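Long-range contacts in histidine triad (HIT) protein (Clostridium difficile, PDB 4EGU), which binds a zinc ion and guanosine monophosphate and, as a member of the histidine triad family, probably hydrolyses or transfers nucleotides: residues Y22-V27 against V63-V68; L28-L33 against H40-P45; V86-G91 against K99-H104. All coordinates share one frame; numbering follows the deposited sequence. Where two conformers were deposited one is given.

Contact 1 of 3, residues Y22-V27 against V63-V68; sequences YEDDRV and VSHIHV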
loop_
_atom_site.group_PDB
_atom_site.type_symbol
_atom_site.label_atom_id
_atom_site.label_comp_id
_atom_site.label_asym_id
_atom_site.label_seq_id
_atom_site.Cartn_x
_atom_site.Cartn_y
_atom_site.Cartn_z
ATOM N N TYR A 22 6.428 -16.360 -4.014
ATOM C CA TYR A 22 6.025 -16.753 -2.676
ATOM C C TYR A 22 4.759 -17.572 -2.769
ATOM O O TYR A 22 3.880 -17.263 -3.585
ATOM C CB TYR A 22 5.744 -15.512 -1.820
ATOM C CG TYR A 22 5.277 -15.830 -0.419
ATOM C CD1 TYR A 22 6.193 -15.932 0.622
ATOM C CD2 TYR A 22 3.944 -16.062 -0.134
ATOM C CE1 TYR A 22 5.783 -16.228 1.901
ATOM C CE2 TYR A 22 3.524 -16.379 1.155
ATOM C CZ TYR A 22 4.467 -16.465 2.173
ATOM O OH TYR A 22 4.116 -16.752 3.474
ATOM N N GLU A 23 4.604 -18.561 -1.907
ATOM C CA GLU A 23 3.312 -19.193 -1.735
ATOM C C GLU A 23 3.194 -19.771 -0.336
ATOM O O GLU A 23 4.121 -20.433 0.161
ATOM C CB GLU A 23 3.066 -20.292 -2.777
ATOM C CG GLU A 23 1.602 -20.753 -2.819
ATOM C CD GLU A 23 1.310 -21.831 -3.852
ATOM O OE1 GLU A 23 2.237 -22.242 -4.575
ATOM O OE2 GLU A 23 0.143 -22.275 -3.919
ATOM N N ASP A 24 2.031 -19.583 0.265
ATOM C CA ASP A 24 1.621 -20.312 1.454
ATOM C C ASP A 24 0.151 -20.705 1.270
ATOM O O ASP A 24 -0.369 -20.683 0.138
ATOM C CB ASP A 24 1.933 -19.534 2.755
ATOM C CG ASP A 24 1.122 -18.247 2.929
ATOM O OD1 ASP A 24 0.097 -18.064 2.265
ATOM O OD2 ASP A 24 1.549 -17.421 3.785
ATOM N N ASP A 25 -0.519 -21.100 2.347
ATOM C CA ASP A 25 -1.902 -21.542 2.242
ATOM C C ASP A 25 -2.890 -20.446 1.879
ATOM O O ASP A 25 -4.000 -20.761 1.475
ATOM C CB ASP A 25 -2.365 -22.215 3.536
ATOM C CG ASP A 25 -2.337 -21.287 4.750
ATOM O OD1 ASP A 25 -1.541 -20.332 4.790
ATOM O OD2 ASP A 25 -3.124 -21.539 5.689
ATOM N N ARG A 26 -2.502 -19.181 2.005
ATOM C CA ARG A 26 -3.386 -18.000 1.940
ATOM C C ARG A 26 -3.046 -17.019 0.831
ATOM O O ARG A 26 -3.913 -16.259 0.425
ATOM C CB ARG A 26 -3.303 -17.169 3.235
ATOM C CG ARG A 26 -4.018 -17.748 4.434
ATOM C CD ARG A 26 -3.871 -16.834 5.653
ATOM N NE ARG A 26 -4.769 -15.685 5.599
ATOM C CZ ARG A 26 -4.688 -14.628 6.404
ATOM N NH1 ARG A 26 -3.740 -14.561 7.328
ATOM N NH2 ARG A 26 -5.557 -13.634 6.284
ATOM N N VAL A 27 -1.768 -16.933 0.458
ATOM C CA VAL A 27 -1.239 -15.864 -0.380
ATOM C C VAL A 27 -0.290 -16.466 -1.392
ATOM O O VAL A 27 0.439 -17.418 -1.109
ATOM C CB VAL A 27 -0.510 -14.802 0.499
ATOM C CG1 VAL A 27 0.358 -13.877 -0.340
ATOM C CG2 VAL A 27 -1.520 -13.980 1.310
ATOM N N VAL A 63 -4.623 -8.093 4.718
ATOM C CA VAL A 63 -3.681 -7.044 4.317
ATOM C C VAL A 63 -2.416 -7.080 5.196
ATOM O O VAL A 63 -1.307 -6.884 4.687
ATOM C CB VAL A 63 -4.364 -5.663 4.305
ATOM C CG1 VAL A 63 -3.365 -4.562 3.990
ATOM C CG2 VAL A 63 -5.497 -5.657 3.283
ATOM N N SER A 64 -2.545 -7.334 6.492
ATOM C CA SER A 64 -1.366 -7.465 7.328
ATOM C C SER A 64 -0.532 -8.684 6.890
ATOM O O SER A 64 0.692 -8.587 6.814
ATOM C CB SER A 64 -1.703 -7.479 8.803
ATOM O OG SER A 64 -2.540 -8.515 9.108
ATOM N N HIS A 65 -1.198 -9.795 6.574
ATOM C CA HIS A 65 -0.447 -10.950 6.135
ATOM C C HIS A 65 0.282 -10.663 4.812
ATOM O O HIS A 65 1.452 -11.043 4.664
ATOM C CB HIS A 65 -1.317 -12.189 6.028
ATOM C CG HIS A 65 -0.505 -13.418 5.781
ATOM N ND1 HIS A 65 0.506 -13.844 6.621
ATOM C CD2 HIS A 65 -0.513 -14.275 4.740
ATOM C CE1 HIS A 65 1.052 -14.941 6.122
ATOM N NE2 HIS A 65 0.442 -15.229 4.984
ATOM N N ILE A 66 -0.385 -9.985 3.886
ATOM C CA ILE A 66 0.267 -9.579 2.661
ATOM C C ILE A 66 1.522 -8.757 2.945
ATOM O O ILE A 66 2.533 -8.921 2.268
ATOM C CB ILE A 66 -0.738 -8.842 1.765
ATOM C CG1 ILE A 66 -1.703 -9.858 1.125
ATOM C CG2 ILE A 66 -0.055 -7.966 0.727
ATOM C CD1 ILE A 66 -2.896 -9.214 0.408
ATOM N N HIS A 67 1.456 -7.853 3.925
ATOM C CA HIS A 67 2.616 -7.028 4.261
ATOM C C HIS A 67 3.754 -7.810 4.929
ATOM O O HIS A 67 4.916 -7.505 4.680
ATOM C CB HIS A 67 2.202 -5.812 5.067
ATOM C CG HIS A 67 1.612 -4.724 4.207
ATOM N ND1 HIS A 67 0.361 -4.778 3.644
ATOM C CD2 HIS A 67 2.154 -3.564 3.761
ATOM C CE1 HIS A 67 0.170 -3.682 2.909
ATOM N NE2 HIS A 67 1.243 -2.926 2.967
ATOM N N VAL A 68 3.444 -8.813 5.756
ATOM C CA VAL A 68 4.490 -9.708 6.238
ATOM C C VAL A 68 5.179 -10.389 5.040
ATOM O O VAL A 68 6.407 -10.486 5.000
ATOM C CB VAL A 68 3.927 -10.741 7.233
ATOM C CG1 VAL A 68 4.971 -11.826 7.520
ATOM C CG2 VAL A 68 3.490 -10.036 8.507
#
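H65 reaches from the helix to D24 in the turn that follows strand 20-23, and its side chain can be followed outward atom by atom. At the root, CB lies 3.6 Å from NH1 of R26, whose chain, bent at chi3, carries the guanidinium obliquely past the root of the ring, the two planes 12° apart. CG stands anti to the backbone N (chi1 -171°), a setting that sends the ring away from the helix toward the turn. Along one edge, CD2 meets the CG2 methyl of V27 at 3.6 Å; the same methyl also touches CG1 of I66, the two side chains crossing at about a right angle. At the tip, NE2 donates to the syn lone pair of OD2 of D24, 2.7 Å away, with ring and carboxylate nearly coplanar.

The acceptor is itself firmly set. OD2 takes a second bond, from OH of Y22, which arrives from above the carboxylate plane, while OD1 receives the backbone N of both R26 and V27. Four donors thus hold this one carboxylate, fixing its rotation, and the negative charge would be expected to favour a protonated imidazole. NZ of K46 donates to the carbonyl O of D24. The whole is a His-carboxylate hydrogen bond built on an Asx turn, tying helix 61-77 to the edge of the antiparallel sheet of the HIT fold.

Contact 2 of 3, residues L28-L33 against H40-P45; sequences LAFNDL and HILVVP. With 5GP (guanosine-5'-monophosphate), chain C.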
loop_
_atom_site.group_PDB
_atom_site.type_symbol
_atom_site.label_atom_id
_atom_site.label_comp_id
_atom_site.label_asym_id
_atom_site.label_seq_id
_atom_site.Cartn_x
_atom_site.Cartn_y
_atom_site.Cartn_z
ATOM N N LEU A 28 -0.285 -15.888 -2.583
ATOM C CA LEU A 28 0.664 -16.189 -3.631
ATOM C C LEU A 28 1.269 -14.861 -4.093
ATOM O O LEU A 28 0.584 -13.858 -4.195
ATOM C CB LEU A 28 -0.016 -16.865 -4.848
ATOM C CG LEU A 28 0.824 -17.185 -6.092
ATOM C CD1 LEU A 28 1.747 -18.363 -5.859
ATOM C CD2 LEU A 28 -0.102 -17.465 -7.246
ATOM N N ALA A 29 2.553 -14.872 -4.411
ATOM C CA ALA A 29 3.186 -13.741 -5.076
ATOM C C ALA A 29 3.861 -14.231 -6.332
ATOM O O ALA A 29 4.424 -15.338 -6.348
ATOM C CB ALA A 29 4.194 -13.024 -4.186
ATOM N N PHE A 30 3.817 -13.430 -7.386
ATOM C CA PHE A 30 4.324 -13.830 -8.672
ATOM C C PHE A 30 4.779 -12.593 -9.437
ATOM O O PHE A 30 4.350 -11.481 -9.160
ATOM C CB PHE A 30 3.264 -14.666 -9.457
ATOM C CG PHE A 30 1.911 -13.980 -9.619
ATOM C CD1 PHE A 30 0.941 -14.006 -8.619
ATOM C CD2 PHE A 30 1.624 -13.270 -10.775
ATOM C CE1 PHE A 30 -0.279 -13.349 -8.780
ATOM C CE2 PHE A 30 0.404 -12.629 -10.943
ATOM C CZ PHE A 30 -0.540 -12.661 -9.941
ATOM N N ASN A 31 5.651 -12.772 -10.410
ATOM C CA ASN A 31 6.120 -11.613 -11.157
ATOM C C ASN A 31 5.044 -11.043 -12.056
ATOM O O ASN A 31 4.278 -11.782 -12.675
ATOM C CB ASN A 31 7.324 -11.994 -11.986
ATOM C CG ASN A 31 8.542 -12.271 -11.140
ATOM O OD1 ASN A 31 8.741 -11.682 -10.066
ATOM N ND2 ASN A 31 9.391 -13.134 -11.643
ATOM N N ASP A 32 5.029 -9.728 -12.164
ATOM C CA ASP A 32 4.114 -9.079 -13.075
ATOM C C ASP A 32 4.532 -9.426 -14.502
ATOM O O ASP A 32 5.711 -9.406 -14.793
ATOM C CB ASP A 32 4.173 -7.578 -12.858
ATOM C CG ASP A 32 3.020 -6.853 -13.507
ATOM O OD1 ASP A 32 3.021 -6.759 -14.746
ATOM O OD2 ASP A 32 2.132 -6.383 -12.783
ATOM N N LEU A 33 3.559 -9.702 -15.373
ATOM C CA LEU A 33 3.833 -10.016 -16.777
ATOM C C LEU A 33 4.484 -8.846 -17.521
ATOM O O LEU A 33 5.225 -9.058 -18.480
ATOM C CB LEU A 33 2.528 -10.403 -17.473
ATOM C CG LEU A 33 2.613 -10.792 -18.950
ATOM C CD1 LEU A 33 3.603 -11.923 -19.170
ATOM C CD2 LEU A 33 1.246 -11.179 -19.427
ATOM N N HIS A 40 9.190 -6.444 -9.931
ATOM C CA HIS A 40 7.810 -5.995 -10.030
ATOM C C HIS A 40 6.972 -7.230 -9.731
ATOM O O HIS A 40 6.803 -8.116 -10.577
ATOM C CB HIS A 40 7.474 -5.399 -11.380
ATOM C CG HIS A 40 6.096 -4.824 -11.414
ATOM N ND1 HIS A 40 5.635 -4.072 -12.465
ATOM C CD2 HIS A 40 5.085 -4.880 -10.515
ATOM C CE1 HIS A 40 4.394 -3.703 -12.216
ATOM N NE2 HIS A 40 4.035 -4.180 -11.040
ATOM N N ILE A 41 6.539 -7.312 -8.476
ATOM C CA ILE A 41 5.936 -8.507 -7.922
ATOM C C ILE A 41 4.504 -8.192 -7.511
ATOM O O ILE A 41 4.247 -7.148 -6.928
ATOM C CB ILE A 41 6.772 -8.986 -6.713
ATOM C CG1 ILE A 41 8.177 -9.395 -7.167
ATOM C CG2 ILE A 41 6.073 -10.128 -5.988
ATOM C CD1 ILE A 41 9.206 -9.443 -6.040
ATOM N N LEU A 42 3.591 -9.102 -7.826
ATOM C CA LEU A 42 2.196 -9.000 -7.407
ATOM C C LEU A 42 1.985 -9.952 -6.236
ATOM O O LEU A 42 2.335 -11.124 -6.319
ATOM C CB LEU A 42 1.268 -9.396 -8.547
ATOM C CG LEU A 42 1.268 -8.425 -9.705
ATOM C CD1 LEU A 42 0.714 -9.045 -10.973
ATOM C CD2 LEU A 42 0.401 -7.227 -9.335
ATOM N N VAL A 43 1.378 -9.444 -5.163
ATOM C CA VAL A 43 1.067 -10.244 -3.995
ATOM C C VAL A 43 -0.444 -10.304 -3.868
ATOM O O VAL A 43 -1.094 -9.256 -3.804
ATOM C CB VAL A 43 1.689 -9.663 -2.700
ATOM C CG1 VAL A 43 1.495 -10.635 -1.561
ATOM C CG2 VAL A 43 3.176 -9.375 -2.895
ATOM N N VAL A 44 -1.020 -11.506 -3.883
ATOM C CA VAL A 44 -2.486 -11.662 -3.917
ATOM C C VAL A 44 -2.962 -12.692 -2.914
ATOM O O VAL A 44 -2.294 -13.716 -2.702
ATOM C CB VAL A 44 -3.059 -12.071 -5.281
ATOM C CG1 VAL A 44 -2.500 -11.182 -6.352
ATOM C CG2 VAL A 44 -2.782 -13.550 -5.601
ATOM N N PRO A 45 -4.131 -12.448 -2.310
ATOM C CA PRO A 45 -4.757 -13.531 -1.573
ATOM C C PRO A 45 -5.239 -14.571 -2.559
ATOM O O PRO A 45 -5.641 -14.254 -3.672
ATOM C CB PRO A 45 -5.953 -12.853 -0.888
ATOM C CG PRO A 45 -6.300 -11.734 -1.797
ATOM C CD PRO A 45 -5.038 -11.295 -2.448
HETATM P P 5GP C . -3.584 -3.284 -11.990
HETATM O O1P 5GP C . -3.297 -2.201 -13.007
HETATM O O2P 5GP C . -4.925 -3.953 -12.106
HETATM O O3P 5GP C . -3.380 -2.773 -10.627
HETATM O "O5'" 5GP C . -2.437 -4.351 -12.082
HETATM C "C5'" 5GP C . -2.646 -5.569 -12.758
HETATM C "C4'" 5GP C . -1.342 -6.129 -13.193
HETATM O "O4'" 5GP C . -1.544 -7.477 -13.625
HETATM C "C3'" 5GP C . -0.692 -5.387 -14.363
HETATM O "O3'" 5GP C . 0.524 -4.769 -13.935
HETATM C "C2'" 5GP C . -0.407 -6.502 -15.397
HETATM O "O2'" 5GP C . 0.847 -6.422 -16.047
HETATM C "C1'" 5GP C . -0.562 -7.784 -14.567
HETATM N N9 5GP C . -1.026 -8.943 -15.316
HETATM C C8 5GP C . -2.129 -8.966 -16.087
HETATM N N7 5GP C . -2.306 -10.198 -16.601
HETATM C C5 5GP C . -1.303 -10.966 -16.126
HETATM C C6 5GP C . -0.977 -12.299 -16.319
HETATM O O6 5GP C . -1.643 -13.087 -17.058
HETATM N N1 5GP C . 0.112 -12.720 -15.656
HETATM C C2 5GP C . 0.865 -11.922 -14.854
HETATM N N2 5GP C . 1.933 -12.475 -14.258
HETATM N N3 5GP C . 0.595 -10.624 -14.649
HETATM C C4 5GP C . -0.501 -10.167 -15.296
HETATM O O HOH W 1 9.945 -9.103 -10.684
HETATM O O HOH W 2 8.095 -8.966 -13.271
#
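F30 and L42 face each other across an antiparallel beta hairpin, strands 27-31 and 39-45, whose far end opens into the nucleotide pocket of the HIT fold. Paired backbone bonds join L28 to V44 and F30 to L42, and D32 N extends the series to the carbonyl of H40.

The relief differs on the two sides of the hairpin. On the side of A29 and V43 the bumps are small: the A29 methyl settles between CG2 of I41 (3.9 Å from CB of A29) and CG2 of V43. The side of L28, F30, L42 and V44 is bulkier. F30 holds its CG between the backbone N and the carbonyl carbon (chi1 55°), which swings the ring over the neighbouring strand, and there it meets two aliphatic bumps. L42 lays CB over one ring face, toward the rim, in a CH-pi contact, and brings CD1 to 3.6 Å from CE2 of F30. V44 puts CG1 against CE1, on the other side of CZ. F8, from helix 7-12, meets the same ring edge-to-face.

Where the strands part, the shapes become polar. CB of D32 sits almost centrally above the H40 ring, 3.6 Å from its centroid, so the imidazole forms a floor beneath the aspartate; the NE2 of that ring bonds to H104. L42 CD1 fills the angle between F30 and the carboxylate, 3.5 Å from D32 OD2. N2 of the guanine lies at the rim of the F30 ring, near its plane, and donates to O of N31. Beyond it the ribose is gripped by the aspartate: O3' donates to OD2 of D32 at 2.6 Å.

Contact 3 of 3, residues V86-G91 against K99-H104; sequences VINNCG and KHLHYH. With ZN (zinc ion), chain D; 5GP (guanosine-5'-monophosphate), chain C.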
loop_
_atom_site.group_PDB
_atom_site.type_symbol
_atom_site.label_atom_id
_atom_site.label_comp_id
_atom_site.label_asym_id
_atom_site.label_seq_id
_atom_site.Cartn_x
_atom_site.Cartn_y
_atom_site.Cartn_z
ATOM N N VAL A 86 5.220 -0.030 -2.334
ATOM C CA VAL A 86 4.039 -0.897 -2.289
ATOM C C VAL A 86 2.844 -0.075 -2.790
ATOM O O VAL A 86 2.615 1.029 -2.311
ATOM C CB VAL A 86 3.792 -1.376 -0.865
ATOM C CG1 VAL A 86 2.511 -2.201 -0.765
ATOM C CG2 VAL A 86 4.991 -2.147 -0.330
ATOM N N ILE A 87 2.095 -0.620 -3.741
ATOM C CA ILE A 87 0.970 0.079 -4.347
ATOM C C ILE A 87 -0.259 -0.834 -4.391
ATOM O O ILE A 87 -0.187 -1.985 -4.835
ATOM C CB ILE A 87 1.289 0.561 -5.774
ATOM C CG1 ILE A 87 2.597 1.358 -5.822
ATOM C CG2 ILE A 87 0.113 1.406 -6.294
ATOM C CD1 ILE A 87 3.753 0.544 -6.335
ATOM N N ASN A 88 -1.399 -0.278 -3.976
ATOM C CA ASN A 88 -2.701 -0.871 -4.254
ATOM C C ASN A 88 -3.518 0.116 -5.080
ATOM O O ASN A 88 -3.633 1.289 -4.717
ATOM C CB ASN A 88 -3.476 -1.223 -2.975
ATOM C CG ASN A 88 -4.821 -1.843 -3.302
ATOM O OD1 ASN A 88 -5.844 -1.160 -3.332
ATOM N ND2 ASN A 88 -4.825 -3.123 -3.576
ATOM N N ASN A 89 -4.085 -0.380 -6.163
ATOM C CA ASN A 89 -4.977 0.376 -7.025
ATOM C C ASN A 89 -6.406 -0.108 -6.795
ATOM O O ASN A 89 -6.704 -1.283 -6.981
ATOM C CB ASN A 89 -4.592 0.122 -8.485
ATOM C CG ASN A 89 -3.216 0.626 -8.834
ATOM O OD1 ASN A 89 -2.720 1.597 -8.269
ATOM N ND2 ASN A 89 -2.571 -0.050 -9.766
ATOM N N CYS A 90 -7.284 0.810 -6.397
ATOM C CA CYS A 90 -8.649 0.455 -6.047
ATOM C C CYS A 90 -9.642 1.164 -6.960
ATOM O O CYS A 90 -9.793 2.373 -6.922
ATOM C CB CYS A 90 -8.929 0.818 -4.588
ATOM S SG CYS A 90 -10.559 0.234 -4.020
ATOM N N GLY A 91 -10.322 0.397 -7.795
ATOM C CA GLY A 91 -11.316 0.969 -8.665
ATOM C C GLY A 91 -10.761 1.721 -9.849
ATOM O O GLY A 91 -9.555 1.796 -10.087
ATOM N N LYS A 99 -9.570 -7.074 -11.229
ATOM C CA LYS A 99 -10.444 -6.871 -10.080
ATOM C C LYS A 99 -10.372 -8.077 -9.134
ATOM O O LYS A 99 -11.369 -8.757 -8.854
ATOM C CB LYS A 99 -11.874 -6.556 -10.547
ATOM C CG LYS A 99 -11.984 -5.222 -11.276
ATOM C CD LYS A 99 -13.411 -4.971 -11.738
ATOM C CE LYS A 99 -13.543 -3.680 -12.534
ATOM N NZ LYS A 99 -14.944 -3.446 -13.001
ATOM N N HIS A 100 -9.164 -8.290 -8.624
ATOM C CA HIS A 100 -8.858 -9.284 -7.597
ATOM C C HIS A 100 -7.783 -8.625 -6.743
ATOM O O HIS A 100 -6.731 -8.280 -7.283
ATOM C CB HIS A 100 -8.328 -10.583 -8.228
ATOM C CG HIS A 100 -7.955 -11.656 -7.257
ATOM N ND1 HIS A 100 -8.515 -12.923 -7.316
ATOM C CD2 HIS A 100 -7.013 -11.686 -6.286
ATOM C CE1 HIS A 100 -7.943 -13.668 -6.391
ATOM N NE2 HIS A 100 -7.025 -12.947 -5.763
ATOM N N LEU A 101 -8.036 -8.441 -5.443
ATOM C CA LEU A 101 -7.106 -7.742 -4.555
ATOM C C LEU A 101 -5.665 -8.128 -4.838
ATOM O O LEU A 101 -5.281 -9.304 -4.804
ATOM C CB LEU A 101 -7.384 -8.048 -3.086
ATOM C CG LEU A 101 -6.596 -7.187 -2.089
ATOM C CD1 LEU A 101 -7.158 -5.757 -2.035
ATOM C CD2 LEU A 101 -6.576 -7.824 -0.740
ATOM N N HIS A 102 -4.826 -7.130 -5.026
ATOM C CA HIS A 102 -3.407 -7.360 -5.244
ATOM C C HIS A 102 -2.618 -6.146 -4.837
ATOM O O HIS A 102 -3.080 -5.017 -4.980
ATOM C CB HIS A 102 -3.132 -7.671 -6.762
ATOM C CG HIS A 102 -3.557 -6.585 -7.711
ATOM N ND1 HIS A 102 -4.844 -6.516 -8.170
ATOM C CD2 HIS A 102 -2.892 -5.555 -8.297
ATOM C CE1 HIS A 102 -4.972 -5.481 -8.990
ATOM N NE2 HIS A 102 -3.797 -4.887 -9.091
ATOM N N TYR A 103 -1.404 -6.393 -4.384
ATOM C CA TYR A 103 -0.444 -5.357 -4.099
ATOM C C TYR A 103 0.730 -5.506 -5.041
ATOM O O TYR A 103 1.236 -6.598 -5.250
ATOM C CB TYR A 103 0.033 -5.435 -2.635
ATOM C CG TYR A 103 -1.004 -4.897 -1.688
ATOM C CD1 TYR A 103 -2.179 -5.570 -1.419
ATOM C CD2 TYR A 103 -0.846 -3.645 -1.124
ATOM C CE1 TYR A 103 -3.151 -5.007 -0.576
ATOM C CE2 TYR A 103 -1.804 -3.080 -0.277
ATOM C CZ TYR A 103 -2.946 -3.766 -0.017
ATOM O OH TYR A 103 -3.919 -3.224 0.777
ATOM N N HIS A 104 1.170 -4.386 -5.590
ATOM C CA HIS A 104 2.398 -4.319 -6.367
ATOM C C HIS A 104 3.564 -4.000 -5.446
ATOM O O HIS A 104 3.476 -3.070 -4.643
ATOM C CB HIS A 104 2.329 -3.188 -7.392
ATOM C CG HIS A 104 1.239 -3.287 -8.402
ATOM N ND1 HIS A 104 1.478 -3.734 -9.683
ATOM C CD2 HIS A 104 -0.063 -2.883 -8.348
ATOM C CE1 HIS A 104 0.339 -3.663 -10.353
ATOM N NE2 HIS A 104 -0.603 -3.145 -9.575
HETATM ZN ZN ZN D . -10.098 -13.582 -8.507
HETATM P P 5GP C . -3.584 -3.284 -11.990
HETATM O O1P 5GP C . -3.297 -2.201 -13.007
HETATM O O2P 5GP C . -4.925 -3.953 -12.106
HETATM O O3P 5GP C . -3.380 -2.773 -10.627
HETATM O "O5'" 5GP C . -2.437 -4.351 -12.082
HETATM C "C5'" 5GP C . -2.646 -5.569 -12.758
HETATM C "C4'" 5GP C . -1.342 -6.129 -13.193
HETATM O "O4'" 5GP C . -1.544 -7.477 -13.625
HETATM C "C3'" 5GP C . -0.692 -5.387 -14.363
HETATM O "O3'" 5GP C . 0.524 -4.769 -13.935
HETATM C "C2'" 5GP C . -0.407 -6.502 -15.397
HETATM O "O2'" 5GP C . 0.847 -6.422 -16.047
HETATM C "C1'" 5GP C . -0.562 -7.784 -14.567
HETATM N N9 5GP C . -1.026 -8.943 -15.316
HETATM C C8 5GP C . -2.129 -8.966 -16.087
HETATM N N7 5GP C . -2.306 -10.198 -16.601
HETATM C C5 5GP C . -1.303 -10.966 -16.126
HETATM C C6 5GP C . -0.977 -12.299 -16.319
HETATM O O6 5GP C . -1.643 -13.087 -17.058
HETATM N N1 5GP C . 0.112 -12.720 -15.656
HETATM C C2 5GP C . 0.865 -11.922 -14.854
HETATM N N2 5GP C . 1.933 -12.475 -14.258
HETATM N N3 5GP C . 0.595 -10.624 -14.649
HETATM C C4 5GP C . -0.501 -10.167 -15.296
HETATM O O HOH W 3 -4.045 -3.073 -6.822
#
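The Y103 ring carries CB of N88 on one face, 3.7 Å above the plane and offset toward the rim, while CG1 of V86 meets its edge at CD2. H67 of helix 61-77 packs against this ring edge-to-face. The H104 imidazole turns its edge to O of I87, 3.6 Å from CD2, and the H102 ring has phosphate oxygen O3P of the bound guanosine monophosphate in its plane.

Three donors converge on that oxygen. H102 NE2 gives the shortest bond, 2.6 Å to O3P and nearly straight at 176°; H104 NE2 and N89 ND2 each donate to O3P at 3.0 Å. The rotation of the H102 ring is fixed at its other nitrogen, for ND1 donates to O of H100 over 2.7 Å. H104 is backed in turn by H40, and OD1 of N89 is held by R85 of the second subunit.

In the backbone, I87 and H104 form a hydrogen-bonded antiparallel pair. N88 has CG anti to its own backbone N (chi1 -180°), which carries ND2 to O of H102, 2.9 Å away and reached from above the carbonyl plane. H100 binds zinc through ND1, with C6, C9 and H48 completing the site. The alternating histidines form the histidine triad motif, in which H102 is the predicted nucleophile that would carry the nucleotidyl intermediate.

How the contacts relate
The three contacts share one antiparallel sheet but differ in chemistry with depth. Contacts 2 and 3 are buried and both reach the nucleotide, contact 2 at the base and ribose, contact 3 at the phosphate; they adjoin directly, V43 N bonding to Y103 O and P45 O to H100 NE2. Contact 1 is only partly buried and lies between sheet and helix, where a buried apolar floor gives way to a polar turn. It meets contact 2 through V27 on V43 and contact 3 through I66 on Y103. Strand pairing dominates contact 2, side-chain polarity contact 1, while contact 3 combines a short strand pairing with histidine and asparagine donors turned to the phosphate. Contacts 1 and 3 also touch the second subunit, which contact 2 does not.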